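Local coordinates for uncharacterized protein (Deinococcus radiodurans, PDB 3GG7), which is of unknown function but binds manganese and, as a TatD-type member of the metallo-dependent hydrolase superfamily, probably hydrolyses ester bonds, at residues R112-G117 with N139-T144; E131-L136 with L157-S162; H148-S153 with A180-S185. All coordinates share one frame; numbering follows the deposited sequence.

Overall arrangement
The three contacts follow one another round one side of a TIM-barrel-type fold. Contact 1 lies at the N-terminal end of strand 143-148, away from the metal site. Contact 2 pairs the helices before and after that strand; its centre is about 16 Å from that of contact 1. Contact 3 starts where the strand ends, with its centre about 13 Å from that of contact 2 and about 25 Å from that of contact 1. Contacts 2 and 3 touch directly: Leu157 packs on both Tyr150 and Leu182. Contact 3 lies nearest the metal site. It includes His148, a predicted metal ligand, and the nearest atom of the Ser151 side chain is about 12 Å from the bound manganese.

Contact 1: R112-G117 with N139-T144; sequences RCEDHG and NPRSGT
Asn139 O is gripped twice by Ser142, the residue that meets Cys113 and Glu114 across the contact. Ser142 OG donates to Asn139 O at 2.7 Å, nearly straight in line with the carbonyl bond. Ser142 N reaches the same Asn139 O at 3.2 Å. Together the two bonds close the turn 139-142. The hydroxyl of Ser142 stands between its own backbone N and carbonyl carbon (chi1 55°), and this turns it back toward the start of the turn.

Helix 99-115 packs its last turn on this closed loop. Cys113 points toward the loop, and its CB lies 3.3 Å from Ser142 O. Its side chain also packs on Arg119 and Leu121 of strand 119-124. Glu114 meets the loop with its backbone as well as its side chain: Glu114 CA makes a CH...O contact of 3.6 Å with Arg141 O. The Glu114 side chain runs out extended, with CG anti to the backbone N (chi1 -179°). It lies across Arg141, with Glu114 CG 3.6 Å from Arg141 CB. The charged ends do not form a salt bridge. Glu114 OE2 stays 4.4 Å from Arg141 NH1, and the carboxylate and guanidinium planes are 55° apart. Any attraction between them is therefore probably modest.

The helix ends in a Schellman motif. Gly117, with positive phi, is its C-prime residue. Gly117 N bonds to Glu114 O at 3.0 Å, and the backbone N of the residue after Gly117 bonds to Cys113 O. Ser142, at the end of the turn, and Thr144, on the strand that follows, make backbone bonds to Arg119 of strand 119-124. A helix end packed on the next helix-to-strand turn, at the N-terminal ends of parallel strands, belongs to the side of a TIM barrel remote from its active site.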
ATOM      1  N   ARG A 112       7.618  -5.313 -15.657  1.00 25.09           N
ATOM      2  CA  ARG A 112       6.328  -5.587 -16.296  1.00 25.15           C
ATOM      3  C   ARG A 112       5.413  -4.383 -16.163  1.00 24.59           C
ATOM      4  O   ARG A 112       4.691  -4.042 -17.103  1.00 25.14           O
ATOM      5  CB  ARG A 112       5.656  -6.825 -15.713  1.00 25.49           C
ATOM      6  CG  ARG A 112       6.486  -8.102 -15.835  1.00 28.96           C
ATOM      7  CD  ARG A 112       6.640  -8.581 -17.273  1.00 35.02           C
ATOM      8  NE  ARG A 112       7.648  -7.835 -18.029  1.00 39.62           N
ATOM      9  CZ  ARG A 112       8.973  -7.964 -17.901  1.00 42.71           C
ATOM     10  NH1 ARG A 112       9.778  -7.222 -18.661  1.00 44.10           N
ATOM     11  NH2 ARG A 112       9.511  -8.808 -17.023  1.00 43.96           N
ATOM     12  N   CYS A 113       5.469  -3.686 -15.024  1.00 24.35           N
ATOM     13  CA  CYS A 113       4.696  -2.456 -14.864  1.00 24.73           C
ATOM     14  C   CYS A 113       5.116  -1.442 -15.929  1.00 26.00           C
ATOM     15  O   CYS A 113       4.277  -0.857 -16.589  1.00 26.79           O
ATOM     16  CB  CYS A 113       4.863  -1.852 -13.489  1.00 24.23           C
ATOM     17  SG  CYS A 113       3.965  -2.783 -12.196  1.00 23.31           S
ATOM     18  N   GLU A 114       6.420  -1.284 -16.120  1.00 27.37           N
ATOM     19  CA  GLU A 114       6.914  -0.368 -17.165  1.00 28.59           C
ATOM     20  C   GLU A 114       6.392  -0.778 -18.546  1.00 28.86           C
ATOM     21  O   GLU A 114       5.895   0.078 -19.313  1.00 28.95           O
ATOM     22  CB  GLU A 114       8.439  -0.304 -17.163  1.00 28.76           C
ATOM     23  CG  GLU A 114       8.979   0.650 -18.212  1.00 32.81           C
ATOM     24  CD  GLU A 114      10.481   0.786 -18.204  1.00 37.90           C
ATOM     25  OE1 GLU A 114      11.127   0.629 -17.131  1.00 43.86           O
ATOM     26  OE2 GLU A 114      11.013   1.092 -19.294  1.00 42.81           O
ATOM     27  N   ASP A 115       6.444  -2.080 -18.829  1.00 29.08           N
ATOM     28  CA  ASP A 115       6.053  -2.611 -20.136  1.00 29.84           C
ATOM     29  C   ASP A 115       4.571  -2.368 -20.437  1.00 29.82           C
ATOM     30  O   ASP A 115       4.179  -2.261 -21.597  1.00 30.35           O
ATOM     31  CB  ASP A 115       6.327  -4.120 -20.219  1.00 30.45           C
ATOM     32  CG  ASP A 115       7.786  -4.459 -20.349  1.00 34.32           C
ATOM     33  OD1 ASP A 115       8.588  -3.583 -20.720  1.00 38.54           O
ATOM     34  OD2 ASP A 115       8.130  -5.639 -20.083  1.00 40.81           O
ATOM     35  N   HIS A 116       3.742  -2.290 -19.391  1.00 28.39           N
ATOM     36  CA  HIS A 116       2.309  -2.088 -19.530  1.00 28.06           C
ATOM     37  C   HIS A 116       1.905  -0.630 -19.313  1.00 27.98           C
ATOM     38  O   HIS A 116       0.725  -0.325 -19.139  1.00 28.50           O
ATOM     39  CB  HIS A 116       1.543  -3.022 -18.566  1.00 27.15           C
ATOM     40  CG  HIS A 116       1.551  -4.459 -18.977  1.00 28.79           C
ATOM     41  ND1 HIS A 116       0.500  -5.038 -19.656  1.00 30.10           N
ATOM     42  CD2 HIS A 116       2.464  -5.440 -18.788  1.00 27.88           C
ATOM     43  CE1 HIS A 116       0.769  -6.312 -19.872  1.00 29.68           C
ATOM     44  NE2 HIS A 116       1.951  -6.584 -19.350  1.00 29.77           N
ATOM     45  N   GLY A 117       2.890   0.267 -19.324  1.00 28.01           N
ATOM     46  CA  GLY A 117       2.643   1.710 -19.309  1.00 27.57           C
ATOM     47  C   GLY A 117       2.593   2.363 -17.938  1.00 27.15           C
ATOM     48  O   GLY A 117       2.162   3.508 -17.792  1.00 28.42           O
ATOM     49  N   ASN A 139      14.142   1.933 -12.034  1.00 29.19           N
ATOM     50  CA  ASN A 139      12.944   1.645 -12.811  1.00 29.93           C
ATOM     51  C   ASN A 139      11.926   2.776 -12.681  1.00 30.49           C
ATOM     52  O   ASN A 139      10.815   2.537 -12.215  1.00 29.45           O
ATOM     53  CB  ASN A 139      12.293   0.348 -12.275  1.00 29.76           C
ATOM     54  CG  ASN A 139      13.135  -0.884 -12.516  1.00 30.93           C
ATOM     55  OD1 ASN A 139      13.045  -1.505 -13.577  1.00 34.13           O
ATOM     56  ND2 ASN A 139      13.946  -1.263 -11.527  1.00 30.14           N
ATOM     57  N   PRO A 140      12.289   4.020 -13.090  1.00 31.60           N
ATOM     58  CA  PRO A 140      11.407   5.172 -12.900  1.00 32.18           C
ATOM     59  C   PRO A 140      10.132   5.138 -13.735  1.00 31.99           C
ATOM     60  O   PRO A 140       9.173   5.806 -13.377  1.00 34.68           O
ATOM     61  CB  PRO A 140      12.282   6.372 -13.320  1.00 32.34           C
ATOM     62  CG  PRO A 140      13.245   5.803 -14.235  1.00 32.62           C
ATOM     63  CD  PRO A 140      13.539   4.416 -13.758  1.00 32.32           C
ATOM     64  N   ARG A 141      10.092   4.338 -14.794  1.00 31.02           N
ATOM     65  CA  ARG A 141       8.897   4.263 -15.633  1.00 30.51           C
ATOM     66  C   ARG A 141       7.904   3.174 -15.189  1.00 28.69           C
ATOM     67  O   ARG A 141       6.907   2.938 -15.864  1.00 28.01           O
ATOM     68  CB  ARG A 141       9.299   4.036 -17.086  1.00 31.72           C
ATOM     69  CG  ARG A 141      10.027   5.208 -17.693  1.00 35.41           C
ATOM     70  CD  ARG A 141      10.317   4.936 -19.137  1.00 40.14           C
ATOM     71  NE  ARG A 141      11.150   5.988 -19.707  1.00 45.52           N
ATOM     72  CZ  ARG A 141      12.478   5.941 -19.834  1.00 48.55           C
ATOM     73  NH1 ARG A 141      13.175   4.875 -19.439  1.00 49.70           N
ATOM     74  NH2 ARG A 141      13.116   6.976 -20.372  1.00 49.85           N
ATOM     75  N   SER A 142       8.168   2.549 -14.040  1.00 26.83           N
ATOM     76  CA  SER A 142       7.260   1.533 -13.490  1.00 26.11           C
ATOM     77  C   SER A 142       5.951   2.134 -12.971  1.00 25.47           C
ATOM     78  O   SER A 142       4.942   1.424 -12.818  1.00 24.32           O
ATOM     79  CB  SER A 142       7.943   0.726 -12.385  1.00 26.46           C
ATOM     80  OG  SER A 142       8.449   1.568 -11.381  1.00 26.07           O
ATOM     81  N   GLY A 143       5.961   3.429 -12.698  1.00 25.01           N
ATOM     82  CA  GLY A 143       4.765   4.157 -12.332  1.00 24.64           C
ATOM     83  C   GLY A 143       4.961   4.994 -11.092  1.00 24.50           C
ATOM     84  O   GLY A 143       6.054   5.529 -10.864  1.00 25.82           O
ATOM     85  N   THR A 144       3.898   5.147 -10.303  1.00 22.41           N
ATOM     86  CA  THR A 144       3.895   6.009  -9.120  1.00 22.89           C
ATOM     87  C   THR A 144       4.008   5.156  -7.871  1.00 21.90           C
ATOM     88  O   THR A 144       3.087   4.379  -7.582  1.00 20.98           O
ATOM     89  CB  THR A 144       2.617   6.876  -9.026  1.00 23.73           C
ATOM     90  OG1 THR A 144       2.517   7.658 -10.217  1.00 26.01           O
ATOM     91  CG2 THR A 144       2.650   7.805  -7.769  1.00 25.23           C
TER

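Contact 2: E131-L136 with L157-S162; sequences EVLNCL and LRRAIS
Arg159 holds CG anti to its backbone N (chi1 -177°) and runs extended to NE, which carries the guanidinium across to Asn134 on the next helix. Asn134 turns CG beside its own backbone N (chi1 -70°), which swings the amide back toward the arginine. The two side chains link neighbouring outer helices of the TIM barrel, those before and after strand 143-148. The segment axes run nearly parallel, 17° apart, and approach to 10.6 Å.

Beside the polar link is an apolar contact. Leu133 points at the facing helix, and its CD2 rests 3.8 Å from Ala160 CB. Leu133 and Arg159 lie alongside each other, each pointing toward the other's helix. Leu133 CB sits over one face of the guanidinium, toward its rim, 3.5 Å from Arg159 NH1. Ala160 also packs on Phe167 of strand 166-169. Arg159 NH2 has a second partner, a salt bridge to Glu137 OE2, which would further fix the guanidinium.

The grip on the amide is end-on, with both nitrogens on one oxygen. Arg159 NH2 meets Asn134 OD1 at 2.8 Å in the carbonyl plane, whereas Arg159 NH1 meets Asn134 OD1 at 3.0 Å from above that plane.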
ATOM      1  N   GLU A 131      17.115  -0.389  -0.334  1.00 22.01           N
ATOM      2  CA  GLU A 131      17.120  -1.308  -1.467  1.00 21.42           C
ATOM      3  C   GLU A 131      15.885  -1.095  -2.333  1.00 21.22           C
ATOM      4  O   GLU A 131      15.965  -1.123  -3.546  1.00 22.43           O
ATOM      5  CB  GLU A 131      17.208  -2.767  -1.007  1.00 20.74           C
ATOM      6  CG  GLU A 131      18.550  -3.152  -0.326  1.00 22.73           C
ATOM      7  CD  GLU A 131      18.797  -2.480   1.013  1.00 25.87           C
ATOM      8  OE1 GLU A 131      17.867  -2.405   1.855  1.00 24.23           O
ATOM      9  OE2 GLU A 131      19.960  -2.020   1.239  1.00 26.20           O
ATOM     10  N   VAL A 132      14.747  -0.858  -1.694  1.00 20.58           N
ATOM     11  CA  VAL A 132      13.529  -0.520  -2.452  1.00 20.98           C
ATOM     12  C   VAL A 132      13.747   0.755  -3.282  1.00 21.22           C
ATOM     13  O   VAL A 132      13.421   0.802  -4.464  1.00 19.82           O
ATOM     14  CB  VAL A 132      12.285  -0.419  -1.543  1.00 20.73           C
ATOM     15  CG1 VAL A 132      11.122   0.279  -2.277  1.00 21.49           C
ATOM     16  CG2 VAL A 132      11.874  -1.835  -1.078  1.00 19.70           C
ATOM     17  N   LEU A 133      14.347   1.766  -2.653  1.00 20.71           N
ATOM     18  CA  LEU A 133      14.601   3.013  -3.362  1.00 22.07           C
ATOM     19  C   LEU A 133      15.584   2.830  -4.514  1.00 22.92           C
ATOM     20  O   LEU A 133      15.406   3.429  -5.573  1.00 23.75           O
ATOM     21  CB  LEU A 133      15.074   4.095  -2.400  1.00 21.84           C
ATOM     22  CG  LEU A 133      14.049   4.537  -1.349  1.00 22.54           C
ATOM     23  CD1 LEU A 133      14.588   5.620  -0.460  1.00 24.41           C
ATOM     24  CD2 LEU A 133      12.779   4.998  -2.018  1.00 22.08           C
ATOM     25  N   ASN A 134      16.599   1.992  -4.341  1.00 22.95           N
ATOM     26  CA  ASN A 134      17.531   1.689  -5.447  1.00 23.47           C
ATOM     27  C   ASN A 134      16.762   1.079  -6.618  1.00 24.19           C
ATOM     28  O   ASN A 134      16.951   1.447  -7.791  1.00 24.09           O
ATOM     29  CB  ASN A 134      18.669   0.761  -4.989  1.00 23.98           C
ATOM     30  CG  ASN A 134      19.641   1.455  -4.045  1.00 24.46           C
ATOM     31  OD1 ASN A 134      19.694   2.670  -4.007  1.00 26.71           O
ATOM     32  ND2 ASN A 134      20.371   0.680  -3.257  1.00 27.70           N
ATOM     33  N   CYS A 135      15.826   0.180  -6.302  1.00 23.82           N
ATOM     34  CA  CYS A 135      15.024  -0.470  -7.356  1.00 24.41           C
ATOM     35  C   CYS A 135      14.137   0.530  -8.070  1.00 24.11           C
ATOM     36  O   CYS A 135      13.986   0.454  -9.265  1.00 23.56           O
ATOM     37  CB  CYS A 135      14.151  -1.615  -6.791  1.00 24.51           C
ATOM     38  SG  CYS A 135      15.055  -3.051  -6.203  1.00 27.26           S
ATOM     39  N   LEU A 136      13.515   1.431  -7.322  1.00 23.96           N
ATOM     40  CA  LEU A 136      12.620   2.419  -7.910  1.00 24.63           C
ATOM     41  C   LEU A 136      13.426   3.401  -8.758  1.00 25.78           C
ATOM     42  O   LEU A 136      12.977   3.801  -9.829  1.00 26.83           O
ATOM     43  CB  LEU A 136      11.857   3.179  -6.841  1.00 24.24           C
ATOM     44  CG  LEU A 136      10.808   2.342  -6.102  1.00 24.82           C
ATOM     45  CD1 LEU A 136      10.207   3.136  -4.956  1.00 24.90           C
ATOM     46  CD2 LEU A 136       9.727   1.856  -7.062  1.00 24.99           C
ATOM     47  N   LEU A 157      13.781   8.718   3.971  1.00 27.11           N
ATOM     48  CA  LEU A 157      12.510   9.352   3.635  1.00 27.28           C
ATOM     49  C   LEU A 157      12.747  10.555   2.723  1.00 27.69           C
ATOM     50  O   LEU A 157      12.046  10.734   1.718  1.00 26.45           O
ATOM     51  CB  LEU A 157      11.754   9.764   4.900  1.00 27.67           C
ATOM     52  CG  LEU A 157      10.489  10.605   4.686  1.00 28.77           C
ATOM     53  CD1 LEU A 157       9.567   9.916   3.703  1.00 30.16           C
ATOM     54  CD2 LEU A 157       9.807  10.866   6.014  1.00 30.92           C
ATOM     55  N   ARG A 158      13.751  11.374   3.063  1.00 28.25           N
ATOM     56  CA  ARG A 158      14.097  12.522   2.231  1.00 28.43           C
ATOM     57  C   ARG A 158      14.430  12.047   0.827  1.00 27.52           C
ATOM     58  O   ARG A 158      13.994  12.625  -0.151  1.00 28.50           O
ATOM     59  CB  ARG A 158      15.261  13.321   2.847  1.00 28.59           C
ATOM     60  N   ARG A 159      15.166  10.946   0.720  1.00 27.10           N
ATOM     61  CA  ARG A 159      15.488  10.393  -0.591  1.00 25.47           C
ATOM     62  C   ARG A 159      14.236   9.890  -1.334  1.00 25.08           C
ATOM     63  O   ARG A 159      14.088  10.099  -2.542  1.00 24.42           O
ATOM     64  CB  ARG A 159      16.496   9.245  -0.474  1.00 26.19           C
ATOM     65  CG  ARG A 159      16.920   8.677  -1.793  1.00 27.02           C
ATOM     66  CD  ARG A 159      17.893   7.499  -1.664  1.00 28.08           C
ATOM     67  NE  ARG A 159      18.082   6.887  -2.965  1.00 28.30           N
ATOM     68  CZ  ARG A 159      18.395   5.605  -3.181  1.00 26.63           C
ATOM     69  NH1 ARG A 159      18.544   4.753  -2.178  1.00 27.22           N
ATOM     70  NH2 ARG A 159      18.523   5.186  -4.418  1.00 29.14           N
ATOM     71  N   ALA A 160      13.368   9.182  -0.620  1.00 24.51           N
ATOM     72  CA  ALA A 160      12.129   8.722  -1.236  1.00 24.32           C
ATOM     73  C   ALA A 160      11.307   9.885  -1.802  1.00 24.19           C
ATOM     74  O   ALA A 160      10.785   9.813  -2.910  1.00 24.39           O
ATOM     75  CB  ALA A 160      11.325   7.959  -0.208  1.00 23.98           C
ATOM     76  N   ILE A 161      11.199  10.953  -1.019  1.00 25.59           N
ATOM     77  CA  ILE A 161      10.471  12.138  -1.481  1.00 26.29           C
ATOM     78  C   ILE A 161      11.088  12.647  -2.788  1.00 27.18           C
ATOM     79  O   ILE A 161      10.389  12.879  -3.777  1.00 27.28           O
ATOM     80  CB  ILE A 161      10.463  13.218  -0.416  1.00 26.54           C
ATOM     81  CG1 ILE A 161       9.615  12.785   0.780  1.00 27.18           C
ATOM     82  CG2 ILE A 161       9.909  14.535  -1.001  1.00 27.26           C
ATOM     83  CD1 ILE A 161       9.926  13.528   2.057  1.00 28.26           C
ATOM     84  N   SER A 162      12.414  12.747  -2.799  1.00 27.63           N
ATOM     85  CA  SER A 162      13.162  13.180  -3.990  1.00 28.74           C
ATOM     86  C   SER A 162      12.943  12.311  -5.235  1.00 28.86           C
ATOM     87  O   SER A 162      12.991  12.801  -6.370  1.00 29.56           O
ATOM     88  CB  SER A 162      14.658  13.263  -3.636  1.00 29.21           C
ATOM     89  OG  SER A 162      15.297  11.993  -3.747  1.00 31.94           O
TER

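Contact 3: H148-S153 with A180-S185; sequences HWYSGS and AALIRS
Leu182 reaches from helix 177-185 to the loop at Tyr150. Its CB points toward the loop, and CG lies beside the backbone N (chi1 -74°). The two methyls beyond CG make the contact.

Leu182 CD1 lies 3.8 Å from Tyr150 O. It also meets the tyrosine ring, at 3.9 Å from Tyr150 CD2. Leu182 CD2 takes the outer part of the ring, 3.7 Å from Tyr150 CE2. This methyl sits at the ring edge, near the ring plane, and not over a face. Leu182 CD2 also touches the backbone further on, at 3.8 Å from Gly152 O. The methyls thus fit against both the ring edge and the curved backbone of the loop.

The ring is held in place from its own loop. Tyr150 OH donates to Ser153 O at 2.7 Å, in the carbonyl plane and on a lone pair. Tyr150 CG is anti to the backbone N (chi1 -179°), and the ring bridges the turn to Ser153. Gly152 N lies over one face of the Tyr150 ring, offset toward its rim.

Ser153 is the N-cap of helix 154-162, and its OG also bonds to Glu156. A sulfate ion, probably from the crystallisation liquor, lies about 3 Å from the Ser153 side chain, measured between nearest atoms. Strand 143-148 ends just before the loop at His148, a predicted metal ligand whose ring stacks with that of the manganese ligand His7.

The loop follows strand 143-148 directly. Tyr150 and Leu182 both pack on Leu157 of helix 154-162, and on helix 177-185 the adjacent Ile183 packs against helix 212-223.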
ATOM      1  N   HIS A 148       4.046   2.115   1.549  1.00 20.05           N
ATOM      2  CA  HIS A 148       3.043   1.788   2.556  1.00 20.04           C
ATOM      3  C   HIS A 148       3.732   1.525   3.909  1.00 21.26           C
ATOM      4  O   HIS A 148       4.762   0.855   3.974  1.00 20.80           O
ATOM      5  CB  HIS A 148       2.203   0.601   2.056  1.00 20.61           C
ATOM      6  CG  HIS A 148       2.191  -0.581   2.970  1.00 18.78           C
ATOM      7  ND1 HIS A 148       1.445  -0.620   4.127  1.00 20.74           N
ATOM      8  CD2 HIS A 148       2.804  -1.786   2.874  1.00 22.48           C
ATOM      9  CE1 HIS A 148       1.626  -1.791   4.719  1.00 23.47           C
ATOM     10  NE2 HIS A 148       2.451  -2.509   3.981  1.00 22.70           N
ATOM     11  N   TRP A 149       3.183   2.131   4.959  1.00 22.13           N
ATOM     12  CA  TRP A 149       3.692   2.005   6.331  1.00 22.83           C
ATOM     13  C   TRP A 149       5.218   2.151   6.387  1.00 23.96           C
ATOM     14  O   TRP A 149       5.933   1.265   6.874  1.00 23.59           O
ATOM     15  CB  TRP A 149       3.247   0.666   6.932  1.00 23.41           C
ATOM     16  CG  TRP A 149       3.388   0.536   8.441  1.00 25.49           C
ATOM     17  CD1 TRP A 149       4.119   1.333   9.300  1.00 29.17           C
ATOM     18  CD2 TRP A 149       2.786  -0.479   9.259  1.00 29.45           C
ATOM     19  NE1 TRP A 149       4.007   0.860  10.583  1.00 30.77           N
ATOM     20  CE2 TRP A 149       3.202  -0.247  10.590  1.00 31.71           C
ATOM     21  CE3 TRP A 149       1.945  -1.575   8.987  1.00 31.97           C
ATOM     22  CZ2 TRP A 149       2.796  -1.058  11.650  1.00 30.77           C
ATOM     23  CZ3 TRP A 149       1.551  -2.386  10.041  1.00 33.12           C
ATOM     24  CH2 TRP A 149       1.974  -2.118  11.359  1.00 31.50           C
ATOM     25  N   TYR A 150       5.703   3.266   5.869  1.00 23.85           N
ATOM     26  CA  TYR A 150       7.129   3.552   5.874  1.00 24.27           C
ATOM     27  C   TYR A 150       7.669   3.634   7.312  1.00 25.04           C
ATOM     28  O   TYR A 150       7.108   4.327   8.156  1.00 26.17           O
ATOM     29  CB  TYR A 150       7.410   4.838   5.095  1.00 23.80           C
ATOM     30  CG  TYR A 150       8.868   5.164   5.058  1.00 24.15           C
ATOM     31  CD1 TYR A 150       9.696   4.601   4.109  1.00 23.38           C
ATOM     32  CD2 TYR A 150       9.443   5.979   6.061  1.00 24.92           C
ATOM     33  CE1 TYR A 150      11.090   4.860   4.118  1.00 24.94           C
ATOM     34  CE2 TYR A 150      10.797   6.235   6.071  1.00 25.55           C
ATOM     35  CZ  TYR A 150      11.611   5.677   5.110  1.00 26.25           C
ATOM     36  OH  TYR A 150      12.963   5.928   5.130  1.00 27.14           O
ATOM     37  N   SER A 151       8.751   2.900   7.585  1.00 25.33           N
ATOM     38  CA  SER A 151       9.321   2.832   8.939  1.00 26.80           C
ATOM     39  C   SER A 151      10.846   2.926   8.925  1.00 26.79           C
ATOM     40  O   SER A 151      11.509   2.496   9.882  1.00 28.19           O
ATOM     41  CB  SER A 151       8.857   1.564   9.670  1.00 27.67           C
ATOM     42  OG  SER A 151       9.441   0.391   9.140  1.00 30.13           O
ATOM     43  N   GLY A 152      11.395   3.475   7.852  1.00 26.85           N
ATOM     44  CA  GLY A 152      12.831   3.662   7.714  1.00 27.12           C
ATOM     45  C   GLY A 152      13.267   4.978   8.328  1.00 27.35           C
ATOM     46  O   GLY A 152      12.524   5.611   9.086  1.00 27.13           O
ATOM     47  N   SER A 153      14.486   5.382   7.998  1.00 27.46           N
ATOM     48  CA  SER A 153      15.083   6.582   8.584  1.00 27.65           C
ATOM     49  C   SER A 153      14.553   7.830   7.915  1.00 28.60           C
ATOM     50  O   SER A 153      13.999   7.780   6.825  1.00 27.94           O
ATOM     51  CB  SER A 153      16.592   6.553   8.375  1.00 27.96           C
ATOM     52  OG  SER A 153      16.907   6.650   7.003  1.00 28.90           O
ATOM     53  N   ALA A 180       5.339  10.216  13.828  1.00 32.23           N
ATOM     54  CA  ALA A 180       4.911  11.608  13.698  1.00 31.96           C
ATOM     55  C   ALA A 180       6.016  12.456  13.091  1.00 31.65           C
ATOM     56  O   ALA A 180       5.755  13.352  12.277  1.00 31.57           O
ATOM     57  CB  ALA A 180       4.455  12.160  15.060  1.00 32.72           C
ATOM     58  N   ALA A 181       7.262  12.155  13.456  1.00 31.67           N
ATOM     59  CA  ALA A 181       8.404  12.850  12.883  1.00 31.02           C
ATOM     60  C   ALA A 181       8.569  12.560  11.397  1.00 30.01           C
ATOM     61  O   ALA A 181       8.904  13.447  10.619  1.00 31.11           O
ATOM     62  CB  ALA A 181       9.687  12.479  13.643  1.00 31.15           C
ATOM     63  N   LEU A 182       8.347  11.313  11.001  1.00 29.92           N
ATOM     64  CA  LEU A 182       8.382  10.969   9.586  1.00 28.85           C
ATOM     65  C   LEU A 182       7.275  11.719   8.822  1.00 27.65           C
ATOM     66  O   LEU A 182       7.506  12.309   7.787  1.00 28.00           O
ATOM     67  CB  LEU A 182       8.254   9.443   9.404  1.00 28.82           C
ATOM     68  CG  LEU A 182       9.475   8.575   9.760  1.00 29.26           C
ATOM     69  CD1 LEU A 182       9.102   7.087   9.805  1.00 27.78           C
ATOM     70  CD2 LEU A 182      10.574   8.836   8.748  1.00 29.78           C
ATOM     71  N   ILE A 183       6.067  11.693   9.362  1.00 28.04           N
ATOM     72  CA  ILE A 183       4.928  12.394   8.737  1.00 28.49           C
ATOM     73  C   ILE A 183       5.195  13.893   8.546  1.00 29.18           C
ATOM     74  O   ILE A 183       4.902  14.447   7.492  1.00 29.66           O
ATOM     75  CB  ILE A 183       3.629  12.137   9.548  1.00 28.01           C
ATOM     76  CG1 ILE A 183       3.202  10.654   9.421  1.00 28.85           C
ATOM     77  CG2 ILE A 183       2.500  13.094   9.099  1.00 27.72           C
ATOM     78  CD1 ILE A 183       2.089  10.216  10.381  1.00 28.70           C
ATOM     79  N   ARG A 184       5.818  14.536   9.539  1.00 31.06           N
ATOM     80  CA  ARG A 184       6.145  15.965   9.408  1.00 31.95           C
ATOM     81  C   ARG A 184       7.082  16.309   8.234  1.00 32.21           C
ATOM     82  O   ARG A 184       7.016  17.423   7.691  1.00 32.94           O
ATOM     83  CB  ARG A 184       6.708  16.525  10.718  1.00 32.19           C
ATOM     84  CG  ARG A 184       5.676  16.603  11.804  1.00 33.99           C
ATOM     85  CD  ARG A 184       6.167  17.387  12.994  1.00 37.20           C
ATOM     86  NE  ARG A 184       5.521  16.874  14.198  1.00 41.51           N
ATOM     87  CZ  ARG A 184       6.037  15.956  15.007  1.00 43.22           C
ATOM     88  NH1 ARG A 184       7.250  15.444  14.802  1.00 45.62           N
ATOM     89  NH2 ARG A 184       5.336  15.563  16.056  1.00 45.43           N
ATOM     90  N   SER A 185       7.928  15.362   7.819  1.00 31.76           N
ATOM     91  CA  SER A 185       8.793  15.558   6.650  1.00 31.52           C
ATOM     92  C   SER A 185       8.138  15.293   5.276  1.00 30.02           C
ATOM     93  O   SER A 185       8.688  15.660   4.223  1.00 30.28           O
ATOM     94  CB  SER A 185      10.063  14.721   6.803  1.00 32.13           C
ATOM     95  OG  SER A 185      10.816  15.234   7.883  1.00 37.21           O
TER